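Local coordinates for hypothetical UPF0271 protein TTHB195 (Thermus thermophilus, PDB 2DFA) that probably cleaves 5-oxoproline to L-glutamate at the expense of ATP, acting as the A subunit of a three-component 5-oxoprolinase, at residues 15-20 and 42-47; 33-38 and 92-97; 130-133 and 138-141. All coordinates share one frame; numbering follows the deposited sequence.

Contact 1: 15-20 and 42-47; sequences AFAYGH and PGRILE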
loop_
_atom_site.group_PDB
_atom_site.type_symbol
_atom_site.label_atom_id
_atom_site.label_comp_id
_atom_site.label_asym_id
_atom_site.label_seq_id
_atom_site.Cartn_x
_atom_site.Cartn_y
_atom_site.Cartn_z
ATOM N N ALA A 15 3.851 12.562 4.336
ATOM C CA ALA A 15 4.699 13.312 5.253
ATOM C C ALA A 15 6.184 13.159 4.922
ATOM O O ALA A 15 7.015 13.899 5.451
ATOM C CB ALA A 15 4.437 12.853 6.692
ATOM N N PHE A 16 6.514 12.206 4.049
ATOM C CA PHE A 16 7.906 11.952 3.669
ATOM C C PHE A 16 8.410 12.856 2.543
ATOM O O PHE A 16 8.274 12.529 1.363
ATOM C CB PHE A 16 8.080 10.491 3.247
ATOM C CG PHE A 16 7.691 9.500 4.310
ATOM C CD1 PHE A 16 8.435 9.388 5.484
ATOM C CD2 PHE A 16 6.568 8.695 4.150
ATOM C CE1 PHE A 16 8.064 8.487 6.485
ATOM C CE2 PHE A 16 6.187 7.790 5.149
ATOM C CZ PHE A 16 6.938 7.689 6.317
ATOM N N ALA A 17 8.994 13.990 2.910
ATOM C CA ALA A 17 9.530 14.913 1.918
ATOM C C ALA A 17 10.736 14.255 1.242
ATOM O O ALA A 17 11.547 13.594 1.900
ATOM C CB ALA A 17 9.943 16.224 2.593
ATOM N N TYR A 18 10.846 14.420 -0.072
ATOM C CA TYR A 18 11.960 13.840 -0.819
ATOM C C TYR A 18 12.486 14.786 -1.902
ATOM O O TYR A 18 11.713 15.471 -2.573
ATOM C CB TYR A 18 11.531 12.525 -1.477
ATOM C CG TYR A 18 12.687 11.710 -2.015
ATOM C CD1 TYR A 18 13.356 10.795 -1.202
ATOM C CD2 TYR A 18 13.128 11.870 -3.332
ATOM C CE1 TYR A 18 14.436 10.058 -1.684
ATOM C CE2 TYR A 18 14.209 11.138 -3.823
ATOM C CZ TYR A 18 14.857 10.235 -2.993
ATOM O OH TYR A 18 15.925 9.509 -3.469
ATOM N N GLY A 19 13.805 14.815 -2.066
ATOM C CA GLY A 19 14.412 15.659 -3.081
ATOM C C GLY A 19 14.562 17.122 -2.708
ATOM O O GLY A 19 14.439 17.495 -1.543
ATOM N N HIS A 20 14.833 17.952 -3.709
ATOM C CA HIS A 20 14.998 19.391 -3.509
ATOM C C HIS A 20 14.285 20.136 -4.630
ATOM O O HIS A 20 14.878 20.991 -5.296
ATOM C CB HIS A 20 16.482 19.773 -3.529
ATOM C CG HIS A 20 17.325 18.992 -2.569
ATOM N ND1 HIS A 20 17.837 17.750 -2.870
ATOM C CD2 HIS A 20 17.732 19.275 -1.310
ATOM C CE1 HIS A 20 18.527 17.298 -1.836
ATOM N NE2 HIS A 20 18.478 18.205 -0.877
ATOM N N PRO A 42 -0.866 11.945 -3.983
ATOM C CA PRO A 42 -1.688 12.988 -4.621
ATOM C C PRO A 42 -1.401 14.441 -4.225
ATOM O O PRO A 42 -1.264 15.311 -5.092
ATOM C CB PRO A 42 -3.115 12.565 -4.283
ATOM C CG PRO A 42 -3.011 11.050 -4.251
ATOM C CD PRO A 42 -1.710 10.839 -3.488
ATOM N N GLY A 43 -1.317 14.701 -2.925
ATOM C CA GLY A 43 -1.045 16.052 -2.460
ATOM C C GLY A 43 0.315 16.560 -2.908
ATOM O O GLY A 43 0.470 17.741 -3.237
ATOM N N ARG A 44 1.304 15.672 -2.915
ATOM C CA ARG A 44 2.656 16.031 -3.339
ATOM C C ARG A 44 2.718 16.263 -4.847
ATOM O O ARG A 44 3.515 17.071 -5.327
ATOM C CB ARG A 44 3.639 14.935 -2.937
ATOM C CG ARG A 44 3.792 14.796 -1.436
ATOM C CD ARG A 44 4.390 16.063 -0.806
ATOM N NE ARG A 44 4.776 15.826 0.586
ATOM C CZ ARG A 44 5.520 16.653 1.319
ATOM N NH1 ARG A 44 5.970 17.793 0.802
ATOM N NH2 ARG A 44 5.826 16.328 2.571
ATOM N N ILE A 45 1.886 15.547 -5.598
ATOM C CA ILE A 45 1.856 15.742 -7.043
ATOM C C ILE A 45 1.308 17.140 -7.302
ATOM O O ILE A 45 1.883 17.919 -8.067
ATOM C CB ILE A 45 0.945 14.698 -7.740
ATOM C CG1 ILE A 45 1.581 13.304 -7.637
ATOM C CG2 ILE A 45 0.723 15.086 -9.201
ATOM C CD1 ILE A 45 0.743 12.186 -8.260
ATOM N N LEU A 46 0.189 17.452 -6.652
ATOM C CA LEU A 46 -0.452 18.750 -6.802
ATOM C C LEU A 46 0.534 19.863 -6.457
ATOM O O LEU A 46 0.609 20.877 -7.156
ATOM C CB LEU A 46 -1.681 18.839 -5.893
ATOM C CG LEU A 46 -2.429 20.176 -5.928
ATOM C CD1 LEU A 46 -2.855 20.488 -7.358
ATOM C CD2 LEU A 46 -3.634 20.109 -5.013
ATOM N N GLU A 47 1.286 19.659 -5.383
ATOM C CA GLU A 47 2.284 20.626 -4.936
ATOM C C GLU A 47 3.385 20.832 -5.986
ATOM O O GLU A 47 3.778 21.971 -6.274
ATOM C CB GLU A 47 2.912 20.150 -3.620
ATOM C CG GLU A 47 4.132 20.948 -3.175
ATOM C CD GLU A 47 4.746 20.400 -1.898
ATOM O OE1 GLU A 47 5.193 19.228 -1.892
ATOM O OE2 GLU A 47 4.775 21.144 -0.895
#
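The guanidinium of Arg44, lying against the backbone of Ala15 and Ala17, is held along two edges: NH1 on one, NE and NH2 on the other. NH1 bonds OE1 of Glu47, one turn further along the same helix, at 3.1 Å; this salt bridge is fairly straight (160° at the hydrogen), lies within 8° of the guanidinium plane and uses the syn lone pair of the carboxylate oxygen. NE and NH2 are both hydrogen-bonded just beside the segments, NE to the carbonyl oxygen of Gly14, ahead of the 15-20 loop, so the group is fixed in rotation. Looser approaches to the loop come in addition. Ala15 O lies near the guanidinium plane at its edge, 4.0 Å from Arg44 NH2, whereas Ala17 CA sits over one face and Ala17 CB comes to 4.1 Å from Arg44 NH2. A bend at chi2 (-64°), followed by an extended chi3, carries the head from the helix to the loop. The contact is therefore one long polar side chain reaching from the helix to the loop backbone, whose nearest CA atoms, those of Ala17 and Arg44, are 8.7 Å apart. It ties the loop that follows strand 2-9 to helix 42-54, which comes after the neighbouring parallel strand 30-34 and also packs on helix 80-100.

Contact 2: 33-38 and 92-97; sequences LACGFH and GALSAF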
loop_
_atom_site.group_PDB
_atom_site.type_symbol
_atom_site.label_atom_id
_atom_site.label_comp_id
_atom_site.label_asym_id
_atom_site.label_seq_id
_atom_site.Cartn_x
_atom_site.Cartn_y
_atom_site.Cartn_z
ATOM N N LEU A 33 7.640 14.161 -13.182
ATOM C CA LEU A 33 6.921 13.987 -11.927
ATOM C C LEU A 33 6.447 12.569 -11.645
ATOM O O LEU A 33 5.876 11.910 -12.516
ATOM C CB LEU A 33 5.723 14.939 -11.879
ATOM C CG LEU A 33 6.007 16.347 -11.336
ATOM C CD1 LEU A 33 7.212 16.959 -12.038
ATOM C CD2 LEU A 33 4.779 17.207 -11.519
ATOM N N ALA A 34 6.687 12.114 -10.415
ATOM C CA ALA A 34 6.270 10.785 -9.986
ATOM C C ALA A 34 4.743 10.734 -10.027
ATOM O O ALA A 34 4.072 11.761 -9.877
ATOM C CB ALA A 34 6.777 10.499 -8.563
ATOM N N CYS A 35 4.194 9.533 -10.209
ATOM C CA CYS A 35 2.749 9.384 -10.318
ATOM C C CYS A 35 2.055 8.519 -9.263
ATOM O O CYS A 35 0.998 7.947 -9.536
ATOM C CB CYS A 35 2.413 8.860 -11.720
ATOM S SG CYS A 35 3.185 9.827 -13.073
ATOM N N GLY A 36 2.645 8.418 -8.072
ATOM C CA GLY A 36 2.025 7.658 -6.996
ATOM C C GLY A 36 2.418 6.202 -6.802
ATOM O O GLY A 36 1.962 5.572 -5.845
ATOM N N PHE A 37 3.258 5.663 -7.678
ATOM C CA PHE A 37 3.673 4.261 -7.556
ATOM C C PHE A 37 4.994 4.067 -6.809
ATOM O O PHE A 37 5.087 3.218 -5.918
ATOM C CB PHE A 37 3.775 3.615 -8.944
ATOM C CG PHE A 37 2.460 3.110 -9.483
ATOM C CD1 PHE A 37 1.295 3.859 -9.346
ATOM C CD2 PHE A 37 2.396 1.888 -10.154
ATOM C CE1 PHE A 37 0.079 3.399 -9.870
ATOM C CE2 PHE A 37 1.187 1.414 -10.685
ATOM C CZ PHE A 37 0.032 2.167 -10.543
ATOM N N HIS A 38 6.016 4.831 -7.185
ATOM C CA HIS A 38 7.281 4.711 -6.492
ATOM C C HIS A 38 7.527 5.949 -5.647
ATOM O O HIS A 38 8.509 6.054 -4.923
ATOM C CB HIS A 38 8.387 4.561 -7.536
ATOM C CG HIS A 38 8.530 5.847 -8.309
ATOM N ND1 HIS A 38 7.790 6.142 -9.406
ATOM C CD2 HIS A 38 9.410 6.908 -8.067
ATOM C CE1 HIS A 38 8.214 7.354 -9.815
ATOM N NE2 HIS A 38 9.183 7.837 -9.032
ATOM N N GLY A 92 -2.447 9.010 -16.612
ATOM C CA GLY A 92 -3.759 9.606 -16.420
ATOM C C GLY A 92 -3.888 10.381 -15.125
ATOM O O GLY A 92 -4.422 11.500 -15.111
ATOM N N ALA A 93 -3.401 9.794 -14.031
ATOM C CA ALA A 93 -3.483 10.452 -12.732
ATOM C C ALA A 93 -2.782 11.808 -12.759
ATOM O O ALA A 93 -3.336 12.798 -12.299
ATOM C CB ALA A 93 -2.874 9.564 -11.642
ATOM N N LEU A 94 -1.563 11.845 -13.292
ATOM C CA LEU A 94 -0.817 13.098 -13.363
ATOM C C LEU A 94 -1.526 14.110 -14.263
ATOM O O LEU A 94 -1.614 15.298 -13.926
ATOM C CB LEU A 94 0.610 12.850 -13.877
ATOM C CG LEU A 94 1.445 14.120 -14.111
ATOM C CD1 LEU A 94 1.592 14.898 -12.813
ATOM C CD2 LEU A 94 2.808 13.745 -14.668
ATOM N N SER A 95 -2.061 13.639 -15.388
ATOM C CA SER A 95 -2.746 14.538 -16.321
ATOM C C SER A 95 -3.919 15.287 -15.701
ATOM O O SER A 95 -4.255 16.378 -16.153
ATOM C CB SER A 95 -3.226 13.777 -17.560
ATOM O OG SER A 95 -4.356 12.972 -17.261
ATOM N N ALA A 96 -4.540 14.712 -14.672
ATOM C CA ALA A 96 -5.664 15.372 -14.016
ATOM C C ALA A 96 -5.194 16.638 -13.298
ATOM O O ALA A 96 -5.878 17.657 -13.325
ATOM C CB ALA A 96 -6.346 14.421 -13.022
ATOM N N PHE A 97 -4.030 16.570 -12.655
ATOM C CA PHE A 97 -3.474 17.726 -11.955
ATOM C C PHE A 97 -3.048 18.806 -12.951
ATOM O O PHE A 97 -3.203 19.999 -12.692
ATOM C CB PHE A 97 -2.284 17.295 -11.101
ATOM C CG PHE A 97 -2.675 16.457 -9.924
ATOM C CD1 PHE A 97 -3.180 17.048 -8.772
ATOM C CD2 PHE A 97 -2.608 15.071 -9.991
ATOM C CE1 PHE A 97 -3.621 16.264 -7.701
ATOM C CE2 PHE A 97 -3.047 14.287 -8.927
ATOM C CZ PHE A 97 -3.551 14.884 -7.786
#
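Leu94 meets Leu33 and Cys35 where helix 80-100 packs on the end of strand 30-34 and the loop that follows, in a curled parallel sheet flanked by helices, consistent with the distorted beta/alpha barrel of this clan. The tight part is small, wholly apolar and buried. Leu33 and Leu94 cross at about a right angle, and the touch is made by one methyl from each, Leu33 CD2 lying 4.1 Å from Leu94 CD1. Beside this, the sulfur of Cys35 bears on the root of the same leucine, with Cys35 SG 4.1 Å from Leu94 CB. Leu94 thus offers different levels of its side chain to two residues: CB to the thiol, and the branch to Leu33. Its CG stands anti to the backbone N (chi1 175°), which brings the branch up to the strand, where Ala61 of strand 58-62 and Ile45 of helix 42-54 also close around it. Backbones come near at this point, Cys35 CA lying 6.0 Å from Leu94 CA.

Beyond Cys35 the packing against 92-97 ends. Gly36 turns with a positive phi of 94°, a conformation that favours glycine, and the chain leaves the helix segment. The partly exposed Phe37 instead lies on Asp86 and Gln90, further back on helix 80-100, and on Pro42 of the third subunit, while the buried His38 stacks on His111 and its NE2 is hydrogen-bonded to Glu11 OE2. The same subunit interface reaches the edge of the tight part, since Tyr89 of the third subunit hydrogen-bonds Cys35 O. On the strand side, the second methyl of the helix leucine faces the backbone, Leu94 CD2 lying 4.2 Å from Leu33 O.

Contact 3: 130-133 and 138-141; sequences LAVK and GLPL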
loop_
_atom_site.group_PDB
_atom_site.type_symbol
_atom_site.label_atom_id
_atom_site.label_comp_id
_atom_site.label_asym_id
_atom_site.label_seq_id
_atom_site.Cartn_x
_atom_site.Cartn_y
_atom_site.Cartn_z
ATOM N N LEU A 130 3.147 1.784 -26.247
ATOM C CA LEU A 130 1.732 1.690 -26.596
ATOM C C LEU A 130 0.824 2.397 -25.595
ATOM O O LEU A 130 -0.186 2.983 -25.981
ATOM C CB LEU A 130 1.315 0.225 -26.760
ATOM C CG LEU A 130 1.976 -0.449 -27.975
ATOM C CD1 LEU A 130 1.442 -1.870 -28.139
ATOM C CD2 LEU A 130 1.699 0.379 -29.236
ATOM N N ALA A 131 1.176 2.348 -24.313
ATOM C CA ALA A 131 0.380 3.028 -23.289
ATOM C C ALA A 131 0.402 4.524 -23.570
ATOM O O ALA A 131 -0.640 5.182 -23.565
ATOM C CB ALA A 131 0.952 2.756 -21.890
ATOM N N VAL A 132 1.594 5.059 -23.804
ATOM C CA VAL A 132 1.744 6.484 -24.101
ATOM C C VAL A 132 0.986 6.844 -25.375
ATOM O O VAL A 132 0.290 7.858 -25.425
ATOM C CB VAL A 132 3.228 6.863 -24.292
ATOM C CG1 VAL A 132 3.346 8.303 -24.815
ATOM C CG2 VAL A 132 3.969 6.721 -22.970
ATOM N N LYS A 133 1.121 6.008 -26.402
ATOM C CA LYS A 133 0.451 6.260 -27.676
ATOM C C LYS A 133 -1.069 6.217 -27.538
ATOM O O LYS A 133 -1.775 7.031 -28.134
ATOM C CB LYS A 133 0.894 5.237 -28.731
ATOM C CG LYS A 133 0.344 5.533 -30.129
ATOM C CD LYS A 133 0.751 4.474 -31.142
ATOM C CE LYS A 133 0.372 4.897 -32.565
ATOM N NZ LYS A 133 0.848 3.909 -33.570
ATOM N N GLY A 138 0.523 12.107 -29.698
ATOM C CA GLY A 138 1.440 13.224 -29.879
ATOM C C GLY A 138 2.456 13.392 -28.759
ATOM O O GLY A 138 3.362 14.224 -28.848
ATOM N N LEU A 139 2.318 12.596 -27.701
ATOM C CA LEU A 139 3.238 12.671 -26.566
ATOM C C LEU A 139 4.644 12.165 -26.867
ATOM O O LEU A 139 4.828 11.028 -27.313
ATOM C CB LEU A 139 2.685 11.867 -25.388
ATOM C CG LEU A 139 1.741 12.536 -24.392
ATOM C CD1 LEU A 139 1.180 11.472 -23.447
ATOM C CD2 LEU A 139 2.503 13.608 -23.604
ATOM N N PRO A 140 5.666 13.000 -26.626
ATOM C CA PRO A 140 7.031 12.540 -26.893
ATOM C C PRO A 140 7.498 11.631 -25.757
ATOM O O PRO A 140 7.128 11.830 -24.602
ATOM C CB PRO A 140 7.827 13.838 -26.958
ATOM C CG PRO A 140 7.102 14.715 -25.999
ATOM C CD PRO A 140 5.650 14.438 -26.303
ATOM N N LEU A 141 8.288 10.626 -26.097
ATOM C CA LEU A 141 8.810 9.701 -25.105
ATOM C C LEU A 141 10.309 9.921 -25.011
ATOM O O LEU A 141 11.006 9.921 -26.027
ATOM C CB LEU A 141 8.511 8.256 -25.523
ATOM C CG LEU A 141 8.887 7.121 -24.564
ATOM C CD1 LEU A 141 8.221 7.343 -23.206
ATOM C CD2 LEU A 141 8.449 5.790 -25.166
#
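Val132 points at Leu139 and Leu141 across a short alpha-to-beta connection, in which helix 122-135 ends and the chain doubles back into strand 141-143 of the parallel sheet. The two branches of the valine divide the work. CG1 stands anti to the backbone N (chi1 171°) and meets Leu139, while CG2, beside the N, is turned to Leu141. Val132 and Leu139 cross at about a right angle, and the valine methyl meets the base of the leucine most closely, Val132 CG1 being 3.7 Å from Leu139 CB, with Leu139 CD1 also 4.1 Å from Val132 CG1. The second leucine is met less closely, Val132 CG2 lying 4.3 Å from Leu141 CD1. Pro140 between them faces the other way, so that the alternating direction of an extended chain presents both leucines to the helix. The cluster is buried and apolar, and it continues into the body of the fold: Val132 also touches Ile91 of helix 80-100 and Val108 of a loop, Leu139 reaches Leu105, and Leu141 packs on Tyr149 and Ala153 of helix 148-155. The same valine methyl also lies close to the main chain of the connection, with Val132 CG1 4.0 Å from Leu139 O.

In the fold
Contacts 1 and 2 interlock. Their segments alternate along the chain, strand 30-34 leads into helix 42-54, and their centres are 12 Å apart. Ile45 and Leu46 of contact 1 lie against Phe97 of contact 2, Ile45 CG2 coming 3.4 Å from Phe97 CD2, so helices 42-54 and 80-100 pack against each other. Both contacts also touch the third subunit, which places this helix pair at an interface of the tetramer. Contact 3 follows in series, with its centre 15 Å from that of contact 2 and 25 Å from that of contact 1; it touches neither, but helix 80-100 packs on both 33-38 and Val132, linking early and later parts of the parallel sheet's helical shell.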